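Local coordinates for protein peptidyl tryptophan dihydroxylase (Pseudomonas putida, PDB 7CTQ) that probably uses its bound FAD to dihydroxylate a peptidyl tryptophan during biogenesis of the cysteine tryptophylquinone cofactor of quinohemoprotein amine dehydrogenase, at residues Phe314-Glu328 with Trp337-Leu349. Residues are numbered along the deposited sequence; the frame is centred on the assembly and turned at random. Where two conformers were deposited one is given.
Sequences FLRFARIGRDFYGQE and WARRQGWPDMQAL
R319 takes D345 side-on where the loop after helix 335-341 runs back along residues 314-323 of helix 299-327: NE meets OD1 at 3.0 Å, nearly straight at 177°, and NH2 meets OD2 at 2.8 Å, both on syn lone pairs with the two planes nearly coplanar. The Q347 amide stacks over one guanidinium face. R322, its chain turned about CG-CD (chi3 71°), sets its guanidinium end-on to Q347 O, with NH1 and NH2 each 2.9 Å away; NH1 also reaches D345 O, while NE and NH2 share D323 OD1. Replacing R322 with an alanine is likely to leave the carbonyls of D345 and Q347 without these donors and D323 without its guanidinium mate.

Farther along, Q341 NE2 donates to Y325 O at 2.8 Å, from above the carbonyl plane.

Apolar contacts flank both. At the Q341 end, R340 CB sits over the centre of the Y325 ring, a CH-pi contact at 3.7 Å to the centroid, and E328 CG lies likewise over the six-membered ring of W337. Near the arginines, A318 CB touches W343 CZ3 at 3.5 Å, and P344, after a cis peptide bond, packs against A318 and R319. Y325 OH hydrogen-bonds to D268 OD2 and W183 NE1, and the Y325 side chain lies about 10 Å from the bound FAD.

Two arginines thus pin an irregular loop through its carbonyls and one carboxylate, whereas aromatic packing seats helix 335-341, whose segment runs at 141° to the longer helix.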
ATOM      1  N   PHE A 314      -2.804   4.471  -5.704  1.00 30.56           N
ATOM      2  CA  PHE A 314      -2.292   3.458  -6.626  1.00 29.06           C
ATOM      3  C   PHE A 314      -1.452   4.082  -7.723  1.00 32.59           C
ATOM      4  O   PHE A 314      -0.333   3.638  -8.003  1.00 27.33           O
ATOM      5  CB  PHE A 314      -3.458   2.682  -7.246  1.00 32.11           C
ATOM      6  CG  PHE A 314      -3.046   1.720  -8.340  1.00 33.31           C
ATOM      7  CD1 PHE A 314      -2.541   0.452  -8.028  1.00 30.34           C
ATOM      8  CD2 PHE A 314      -3.176   2.071  -9.677  1.00 27.11           C
ATOM      9  CE1 PHE A 314      -2.183  -0.425  -9.032  1.00 32.51           C
ATOM     10  CE2 PHE A 314      -2.810   1.204 -10.684  1.00 31.04           C
ATOM     11  CZ  PHE A 314      -2.308  -0.048 -10.365  1.00 31.56           C
ATOM     12  N   LEU A 315      -1.984   5.119  -8.362  1.00 33.38           N
ATOM     13  CA  LEU A 315      -1.270   5.728  -9.473  1.00 28.55           C
ATOM     14  C   LEU A 315       0.018   6.384  -9.004  1.00 27.79           C
ATOM     15  O   LEU A 315       1.039   6.327  -9.709  1.00 30.24           O
ATOM     16  CB  LEU A 315      -2.175   6.741 -10.183  1.00 28.31           C
ATOM     17  CG  LEU A 315      -3.287   6.110 -11.028  1.00 29.97           C
ATOM     18  CD1 LEU A 315      -4.202   7.182 -11.606  1.00 37.85           C
ATOM     19  CD2 LEU A 315      -2.702   5.245 -12.157  1.00 33.78           C
ATOM     20  N   ARG A 316      -0.005   7.015  -7.825  1.00 30.50           N
ATOM     21  CA  ARG A 316       1.213   7.640  -7.312  1.00 36.10           C
ATOM     22  C   ARG A 316       2.281   6.592  -7.017  1.00 37.39           C
ATOM     23  O   ARG A 316       3.441   6.727  -7.434  1.00 32.54           O
ATOM     24  CB  ARG A 316       0.916   8.461  -6.059  1.00 39.29           C
ATOM     25  CG  ARG A 316       2.189   9.065  -5.454  1.00 39.02           C
ATOM     26  CD  ARG A 316       1.938   9.792  -4.143  1.00 45.54           C
ATOM     27  NE  ARG A 316       3.195  10.050  -3.442  1.00 58.95           N
ATOM     28  CZ  ARG A 316       4.019  11.061  -3.719  1.00 66.78           C
ATOM     29  NH1 ARG A 316       3.728  11.924  -4.691  1.00 50.33           N
ATOM     30  NH2 ARG A 316       5.142  11.210  -3.022  1.00 69.54           N
ATOM     31  N   PHE A 317       1.907   5.527  -6.309  1.00 31.01           N
ATOM     32  CA  PHE A 317       2.892   4.499  -6.007  1.00 30.67           C
ATOM     33  C   PHE A 317       3.372   3.796  -7.268  1.00 31.00           C
ATOM     34  O   PHE A 317       4.547   3.419  -7.349  1.00 32.08           O
ATOM     35  CB  PHE A 317       2.318   3.515  -4.986  1.00 30.62           C
ATOM     36  CG  PHE A 317       1.979   4.162  -3.667  1.00 31.81           C
ATOM     37  CD1 PHE A 317       2.773   5.202  -3.172  1.00 36.71           C
ATOM     38  CD2 PHE A 317       0.852   3.765  -2.940  1.00 33.47           C
ATOM     39  CE1 PHE A 317       2.473   5.815  -1.974  1.00 39.02           C
ATOM     40  CE2 PHE A 317       0.537   4.376  -1.729  1.00 35.74           C
ATOM     41  CZ  PHE A 317       1.345   5.403  -1.240  1.00 38.52           C
ATOM     42  N   ALA A 318       2.497   3.638  -8.271  1.00 32.11           N
ATOM     43  CA  ALA A 318       2.908   3.011  -9.528  1.00 29.32           C
ATOM     44  C   ALA A 318       3.965   3.846 -10.238  1.00 33.23           C
ATOM     45  O   ALA A 318       4.908   3.303 -10.828  1.00 30.03           O
ATOM     46  CB  ALA A 318       1.698   2.809 -10.443  1.00 28.93           C
ATOM     47  N   ARG A 319       3.803   5.171 -10.213  1.00 27.90           N
ATOM     48  CA  ARG A 319       4.765   6.057 -10.859  1.00 31.72           C
ATOM     49  C   ARG A 319       6.065   6.146 -10.078  1.00 29.77           C
ATOM     50  O   ARG A 319       7.137   6.303 -10.673  1.00 33.30           O
ATOM     51  CB  ARG A 319       4.168   7.455 -11.023  1.00 31.37           C
ATOM     52  CG  ARG A 319       3.059   7.510 -12.060  1.00 33.90           C
ATOM     53  CD  ARG A 319       2.422   8.912 -12.173  1.00 33.96           C
ATOM     54  NE  ARG A 319       1.308   8.871 -13.116  1.00 34.73           N
ATOM     55  CZ  ARG A 319       0.037   9.149 -12.826  1.00 35.15           C
ATOM     56  NH1 ARG A 319      -0.322   9.518 -11.601  1.00 38.90           N
ATOM     57  NH2 ARG A 319      -0.878   9.066 -13.777  1.00 39.25           N
ATOM     58  N   ILE A 320       5.990   6.080  -8.754  1.00 29.85           N
ATOM     59  CA  ILE A 320       7.206   6.042  -7.959  1.00 35.20           C
ATOM     60  C   ILE A 320       8.008   4.799  -8.304  1.00 35.47           C
ATOM     61  O   ILE A 320       9.226   4.863  -8.509  1.00 34.77           O
ATOM     62  CB  ILE A 320       6.858   6.115  -6.465  1.00 35.15           C
ATOM     63  CG1 ILE A 320       6.457   7.550  -6.115  1.00 35.16           C
ATOM     64  CG2 ILE A 320       8.039   5.647  -5.618  1.00 36.58           C
ATOM     65  CD1 ILE A 320       5.990   7.734  -4.704  1.00 42.73           C
ATOM     66  N   GLY A 321       7.325   3.660  -8.432  1.00 32.46           N
ATOM     67  CA  GLY A 321       8.004   2.439  -8.830  1.00 30.95           C
ATOM     68  C   GLY A 321       8.588   2.531 -10.224  1.00 36.83           C
ATOM     69  O   GLY A 321       9.726   2.108 -10.459  1.00 31.76           O
ATOM     70  N   ARG A 322       7.833   3.126 -11.155  1.00 35.57           N
ATOM     71  CA  ARG A 322       8.324   3.324 -12.514  1.00 32.92           C
ATOM     72  C   ARG A 322       9.655   4.067 -12.523  1.00 36.75           C
ATOM     73  O   ARG A 322      10.582   3.700 -13.257  1.00 38.01           O
ATOM     74  CB  ARG A 322       7.285   4.099 -13.327  1.00 31.10           C
ATOM     75  CG  ARG A 322       7.812   4.640 -14.653  1.00 37.11           C
ATOM     76  CD  ARG A 322       6.999   5.837 -15.116  1.00 35.31           C
ATOM     77  NE  ARG A 322       7.267   7.000 -14.282  1.00 35.07           N
ATOM     78  CZ  ARG A 322       6.459   8.052 -14.187  1.00 37.35           C
ATOM     79  NH1 ARG A 322       5.328   8.091 -14.884  1.00 35.64           N
ATOM     80  NH2 ARG A 322       6.784   9.065 -13.393  1.00 35.38           N
ATOM     81  N   ASP A 323       9.757   5.133 -11.723  1.00 39.17           N
ATOM     82  CA  ASP A 323      10.985   5.921 -11.676  1.00 37.37           C
ATOM     83  C   ASP A 323      12.154   5.101 -11.142  1.00 31.86           C
ATOM     84  O   ASP A 323      13.296   5.308 -11.567  1.00 34.57           O
ATOM     85  CB  ASP A 323      10.772   7.166 -10.819  1.00 35.82           C
ATOM     86  CG  ASP A 323       9.852   8.183 -11.482  1.00 36.93           C
ATOM     87  OD1 ASP A 323       9.446   7.944 -12.633  1.00 42.13           O
ATOM     88  OD2 ASP A 323       9.515   9.208 -10.845  1.00 46.84           O
ATOM     89  N   PHE A 324      11.899   4.176 -10.210  1.00 35.30           N
ATOM     90  CA  PHE A 324      12.953   3.245  -9.814  1.00 36.73           C
ATOM     91  C   PHE A 324      13.383   2.389 -10.996  1.00 37.57           C
ATOM     92  O   PHE A 324      14.578   2.269 -11.281  1.00 39.36           O
ATOM     93  CB  PHE A 324      12.492   2.365  -8.649  1.00 36.41           C
ATOM     94  CG  PHE A 324      12.470   3.070  -7.332  1.00 45.00           C
ATOM     95  CD1 PHE A 324      13.560   3.804  -6.904  1.00 57.33           C
ATOM     96  CD2 PHE A 324      11.341   3.029  -6.529  1.00 48.98           C
ATOM     97  CE1 PHE A 324      13.525   4.473  -5.689  1.00 56.19           C
ATOM     98  CE2 PHE A 324      11.303   3.691  -5.321  1.00 43.85           C
ATOM     99  CZ  PHE A 324      12.396   4.403  -4.895  1.00 40.83           C
ATOM    100  N   TYR A 325      12.419   1.797 -11.711  1.00 37.90           N
ATOM    101  CA  TYR A 325      12.762   1.037 -12.914  1.00 34.49           C
ATOM    102  C   TYR A 325      13.546   1.897 -13.896  1.00 42.61           C
ATOM    103  O   TYR A 325      14.480   1.418 -14.554  1.00 40.14           O
ATOM    104  CB  TYR A 325      11.493   0.486 -13.579  1.00 35.33           C
ATOM    105  CG  TYR A 325      10.944  -0.783 -12.950  1.00 37.47           C
ATOM    106  CD1 TYR A 325      11.661  -1.989 -12.999  1.00 39.74           C
ATOM    107  CD2 TYR A 325       9.703  -0.792 -12.317  1.00 34.46           C
ATOM    108  CE1 TYR A 325      11.144  -3.171 -12.429  1.00 30.91           C
ATOM    109  CE2 TYR A 325       9.187  -1.973 -11.745  1.00 34.12           C
ATOM    110  CZ  TYR A 325       9.916  -3.150 -11.803  1.00 40.14           C
ATOM    111  OH  TYR A 325       9.410  -4.306 -11.234  1.00 34.24           O
ATOM    112  N   GLY A 326      13.187   3.178 -14.002  1.00 40.35           N
ATOM    113  CA  GLY A 326      13.849   4.048 -14.954  1.00 38.26           C
ATOM    114  C   GLY A 326      15.275   4.396 -14.580  1.00 41.74           C
ATOM    115  O   GLY A 326      16.058   4.787 -15.457  1.00 46.23           O
ATOM    116  N   GLN A 327      15.627   4.297 -13.297  1.00 35.54           N
ATOM    117  CA  GLN A 327      17.016   4.535 -12.906  1.00 46.63           C
ATOM    118  C   GLN A 327      17.971   3.509 -13.512  1.00 52.03           C
ATOM    119  O   GLN A 327      19.163   3.801 -13.667  1.00 51.72           O
ATOM    120  CB  GLN A 327      17.141   4.546 -11.382  1.00 44.77           C
ATOM    121  CG  GLN A 327      16.689   5.864 -10.770  1.00 49.89           C
ATOM    122  CD  GLN A 327      16.996   5.983  -9.292  1.00 62.55           C
ATOM    123  OE1 GLN A 327      16.300   5.412  -8.449  1.00 56.12           O
ATOM    124  NE2 GLN A 327      18.041   6.743  -8.966  1.00 77.17           N
ATOM    125  N   GLU A 328      17.479   2.326 -13.871  1.00 45.22           N
ATOM    126  CA  GLU A 328      18.296   1.312 -14.538  1.00 44.63           C
ATOM    127  C   GLU A 328      18.375   1.660 -16.020  1.00 48.77           C
ATOM    128  O   GLU A 328      17.450   1.386 -16.789  1.00 49.46           O
ATOM    129  CB  GLU A 328      17.714  -0.079 -14.306  1.00 41.88           C
ATOM    130  CG  GLU A 328      18.374  -1.170 -15.111  1.00 43.34           C
ATOM    131  CD  GLU A 328      19.872  -1.267 -14.859  1.00 46.01           C
ATOM    132  OE1 GLU A 328      20.656  -0.747 -15.677  1.00 41.09           O
ATOM    133  OE2 GLU A 328      20.256  -1.861 -13.833  1.00 44.88           O
ATOM    134  N   TRP A 337      12.217  -4.473 -18.769  1.00 33.89           N
ATOM    135  CA  TRP A 337      12.517  -3.136 -18.276  1.00 35.85           C
ATOM    136  C   TRP A 337      11.746  -2.067 -19.045  1.00 39.92           C
ATOM    137  O   TRP A 337      11.116  -1.194 -18.439  1.00 41.39           O
ATOM    138  CB  TRP A 337      14.025  -2.894 -18.368  1.00 37.95           C
ATOM    139  CG  TRP A 337      14.805  -3.759 -17.411  1.00 42.65           C
ATOM    140  CD1 TRP A 337      15.384  -4.975 -17.676  1.00 41.79           C
ATOM    141  CD2 TRP A 337      15.069  -3.481 -16.037  1.00 34.78           C
ATOM    142  NE1 TRP A 337      16.004  -5.459 -16.546  1.00 38.11           N
ATOM    143  CE2 TRP A 337      15.822  -4.563 -15.525  1.00 41.84           C
ATOM    144  CE3 TRP A 337      14.745  -2.420 -15.184  1.00 33.37           C
ATOM    145  CZ2 TRP A 337      16.250  -4.611 -14.199  1.00 38.42           C
ATOM    146  CZ3 TRP A 337      15.183  -2.465 -13.868  1.00 38.21           C
ATOM    147  CH2 TRP A 337      15.922  -3.554 -13.387  1.00 38.81           C
ATOM    148  N   ALA A 338      11.783  -2.132 -20.379  1.00 37.04           N
ATOM    149  CA  ALA A 338      11.060  -1.170 -21.213  1.00 43.51           C
ATOM    150  C   ALA A 338       9.580  -1.129 -20.860  1.00 39.66           C
ATOM    151  O   ALA A 338       8.993  -0.052 -20.723  1.00 46.01           O
ATOM    152  CB  ALA A 338      11.244  -1.516 -22.689  1.00 40.38           C
ATOM    153  N   ARG A 339       8.959  -2.296 -20.699  0.51 38.96           N
ATOM    154  CA  ARG A 339       7.552  -2.332 -20.317  0.51 41.95           C
ATOM    155  C   ARG A 339       7.329  -1.661 -18.962  0.51 45.34           C
ATOM    156  O   ARG A 339       6.327  -0.963 -18.763  0.51 39.65           O
ATOM    157  CB  ARG A 339       7.062  -3.781 -20.309  0.51 43.69           C
ATOM    158  CG  ARG A 339       5.688  -4.008 -19.699  0.51 45.94           C
ATOM    159  CD  ARG A 339       4.567  -3.938 -20.737  0.51 47.98           C
ATOM    160  NE  ARG A 339       4.281  -5.227 -21.367  0.51 42.24           N
ATOM    161  CZ  ARG A 339       3.277  -6.032 -21.026  0.51 44.93           C
ATOM    162  NH1 ARG A 339       3.101  -7.179 -21.667  0.51 52.15           N
ATOM    163  NH2 ARG A 339       2.451  -5.699 -20.048  0.51 46.96           N
ATOM    164  N   ARG A 340       8.266  -1.829 -18.024  1.00 43.42           N
ATOM    165  CA  ARG A 340       8.078  -1.292 -16.682  1.00 38.91           C
ATOM    166  C   ARG A 340       8.547   0.150 -16.518  1.00 37.80           C
ATOM    167  O   ARG A 340       8.095   0.838 -15.593  1.00 36.35           O
ATOM    168  CB  ARG A 340       8.772  -2.211 -15.673  1.00 36.24           C
ATOM    169  CG  ARG A 340       7.872  -3.395 -15.366  1.00 41.56           C
ATOM    170  CD  ARG A 340       8.582  -4.667 -14.923  1.00 38.82           C
ATOM    171  NE  ARG A 340       7.571  -5.712 -14.820  1.00 35.71           N
ATOM    172  CZ  ARG A 340       7.205  -6.499 -15.827  1.00 37.57           C
ATOM    173  NH1 ARG A 340       7.810  -6.387 -17.005  1.00 32.26           N
ATOM    174  NH2 ARG A 340       6.246  -7.402 -15.648  1.00 34.19           N
ATOM    175  N   GLN A 341       9.394   0.641 -17.408  1.00 35.89           N
ATOM    176  CA  GLN A 341       9.829   2.024 -17.342  1.00 38.62           C
ATOM    177  C   GLN A 341       8.818   2.995 -17.946  1.00 40.51           C
ATOM    178  O   GLN A 341       8.971   4.214 -17.779  1.00 38.46           O
ATOM    179  CB  GLN A 341      11.190   2.149 -18.031  1.00 41.56           C
ATOM    180  CG  GLN A 341      12.304   1.466 -17.230  1.00 44.38           C
ATOM    181  CD  GLN A 341      13.575   1.245 -18.040  1.00 48.61           C
ATOM    182  OE1 GLN A 341      13.532   1.189 -19.264  1.00 47.95           O
ATOM    183  NE2 GLN A 341      14.707   1.096 -17.352  1.00 42.46           N
ATOM    184  N   GLY A 342       7.790   2.492 -18.625  1.00 41.73           N
ATOM    185  CA  GLY A 342       6.777   3.348 -19.213  1.00 40.99           C
ATOM    186  C   GLY A 342       5.394   3.126 -18.632  1.00 45.04           C
ATOM    187  O   GLY A 342       4.407   3.668 -19.141  1.00 42.69           O
ATOM    188  N   TRP A 343       5.306   2.334 -17.558  1.00 31.89           N
ATOM    189  CA  TRP A 343       4.016   2.050 -16.949  1.00 35.61           C
ATOM    190  C   TRP A 343       3.908   2.741 -15.590  1.00 41.98           C
ATOM    191  O   TRP A 343       4.885   2.753 -14.833  1.00 36.11           O
ATOM    192  CB  TRP A 343       3.802   0.535 -16.769  1.00 30.54           C
ATOM    193  CG  TRP A 343       2.398   0.253 -16.378  1.00 29.25           C
ATOM    194  CD1 TRP A 343       1.322   0.098 -17.222  1.00 30.91           C
ATOM    195  CD2 TRP A 343       1.884   0.184 -15.050  1.00 32.01           C
ATOM    196  NE1 TRP A 343       0.174  -0.095 -16.483  1.00 35.45           N
ATOM    197  CE2 TRP A 343       0.490  -0.047 -15.151  1.00 32.54           C
ATOM    198  CE3 TRP A 343       2.467   0.259 -13.779  1.00 34.22           C
ATOM    199  CZ2 TRP A 343      -0.322  -0.183 -14.032  1.00 29.81           C
ATOM    200  CZ3 TRP A 343       1.657   0.109 -12.671  1.00 36.77           C
ATOM    201  CH2 TRP A 343       0.276  -0.109 -12.807  1.00 31.03           C
ATOM    202  N   PRO A 344       2.735   3.311 -15.229  1.00 38.26           N
ATOM    203  CA  PRO A 344       1.441   3.339 -15.932  1.00 37.43           C
ATOM    204  C   PRO A 344       1.393   4.309 -17.119  1.00 42.07           C
ATOM    205  O   PRO A 344       0.598   4.116 -18.044  1.00 47.04           O
ATOM    206  CB  PRO A 344       0.464   3.775 -14.831  1.00 37.98           C
ATOM    207  CG  PRO A 344       1.294   4.608 -13.909  1.00 34.97           C
ATOM    208  CD  PRO A 344       2.649   3.957 -13.904  1.00 34.23           C
ATOM    209  N   ASP A 345       2.248   5.325 -17.092  1.00 36.37           N
ATOM    210  CA  ASP A 345       2.334   6.328 -18.154  1.00 39.01           C
ATOM    211  C   ASP A 345       3.678   7.037 -17.991  1.00 42.44           C
ATOM    212  O   ASP A 345       4.534   6.582 -17.224  1.00 39.91           O
ATOM    213  CB  ASP A 345       1.147   7.301 -18.072  1.00 35.56           C
ATOM    214  CG  ASP A 345       0.909   7.796 -16.654  1.00 44.52           C
ATOM    215  OD1 ASP A 345       1.899   8.177 -15.987  1.00 37.83           O
ATOM    216  OD2 ASP A 345      -0.254   7.799 -16.199  1.00 46.03           O
ATOM    217  N   MET A 346       3.852   8.177 -18.663  1.00 35.60           N
ATOM    218  CA  MET A 346       5.063   8.968 -18.475  1.00 34.73           C
ATOM    219  C   MET A 346       4.805  10.273 -17.729  1.00 35.29           C
ATOM    220  O   MET A 346       5.632  11.187 -17.778  1.00 43.19           O
ATOM    221  CB  MET A 346       5.738   9.246 -19.818  1.00 49.22           C
ATOM    222  CG  MET A 346       6.451   8.046 -20.435  1.00 47.51           C
ATOM    223  SD  MET A 346       7.475   7.064 -19.309  1.00 54.54           S
ATOM    224  CE  MET A 346       8.559   8.292 -18.588  1.00 54.17           C
ATOM    225  N   GLN A 347       3.699  10.369 -17.003  1.00 43.53           N
ATOM    226  CA  GLN A 347       3.396  11.592 -16.275  1.00 48.52           C
ATOM    227  C   GLN A 347       4.373  11.785 -15.119  1.00 43.38           C
ATOM    228  O   GLN A 347       4.672  10.842 -14.374  1.00 37.64           O
ATOM    229  CB  GLN A 347       1.958  11.546 -15.758  1.00 38.66           C
ATOM    230  CG  GLN A 347       1.602  12.655 -14.792  1.00 49.20           C
ATOM    231  CD  GLN A 347       0.104  12.762 -14.572  1.00 50.20           C
ATOM    232  OE1 GLN A 347      -0.681  12.677 -15.517  1.00 56.41           O
ATOM    233  NE2 GLN A 347      -0.301  12.929 -13.315  1.00 55.01           N
ATOM    234  N   ALA A 348       4.874  13.009 -14.969  1.00 36.96           N
ATOM    235  CA  ALA A 348       5.747  13.321 -13.843  1.00 40.95           C
ATOM    236  C   ALA A 348       4.984  13.181 -12.526  1.00 44.71           C
ATOM    237  O   ALA A 348       3.752  13.283 -12.478  1.00 46.15           O
ATOM    238  CB  ALA A 348       6.315  14.735 -13.984  1.00 43.93           C
ATOM    239  N   LEU A 349       5.729  12.942 -11.441  1.00 37.15           N
ATOM    240  CA  LEU A 349       5.094  12.821 -10.124  1.00 44.22           C
ATOM    241  C   LEU A 349       4.457  14.131  -9.665  1.00 49.77           C
ATOM    242  O   LEU A 349       3.419  14.111  -8.988  1.00 45.51           O
ATOM    243  CB  LEU A 349       6.103  12.343  -9.079  1.00 46.69           C
ATOM    244  CG  LEU A 349       6.129  10.853  -8.723  1.00 50.32           C
ATOM    245  CD1 LEU A 349       4.753  10.344  -8.281  1.00 45.42           C
ATOM    246  CD2 LEU A 349       6.647  10.033  -9.886  1.00 53.87           C
TER
HETATM  247  O   HOH W   1       8.635  11.426 -12.015  1.00 50.28           O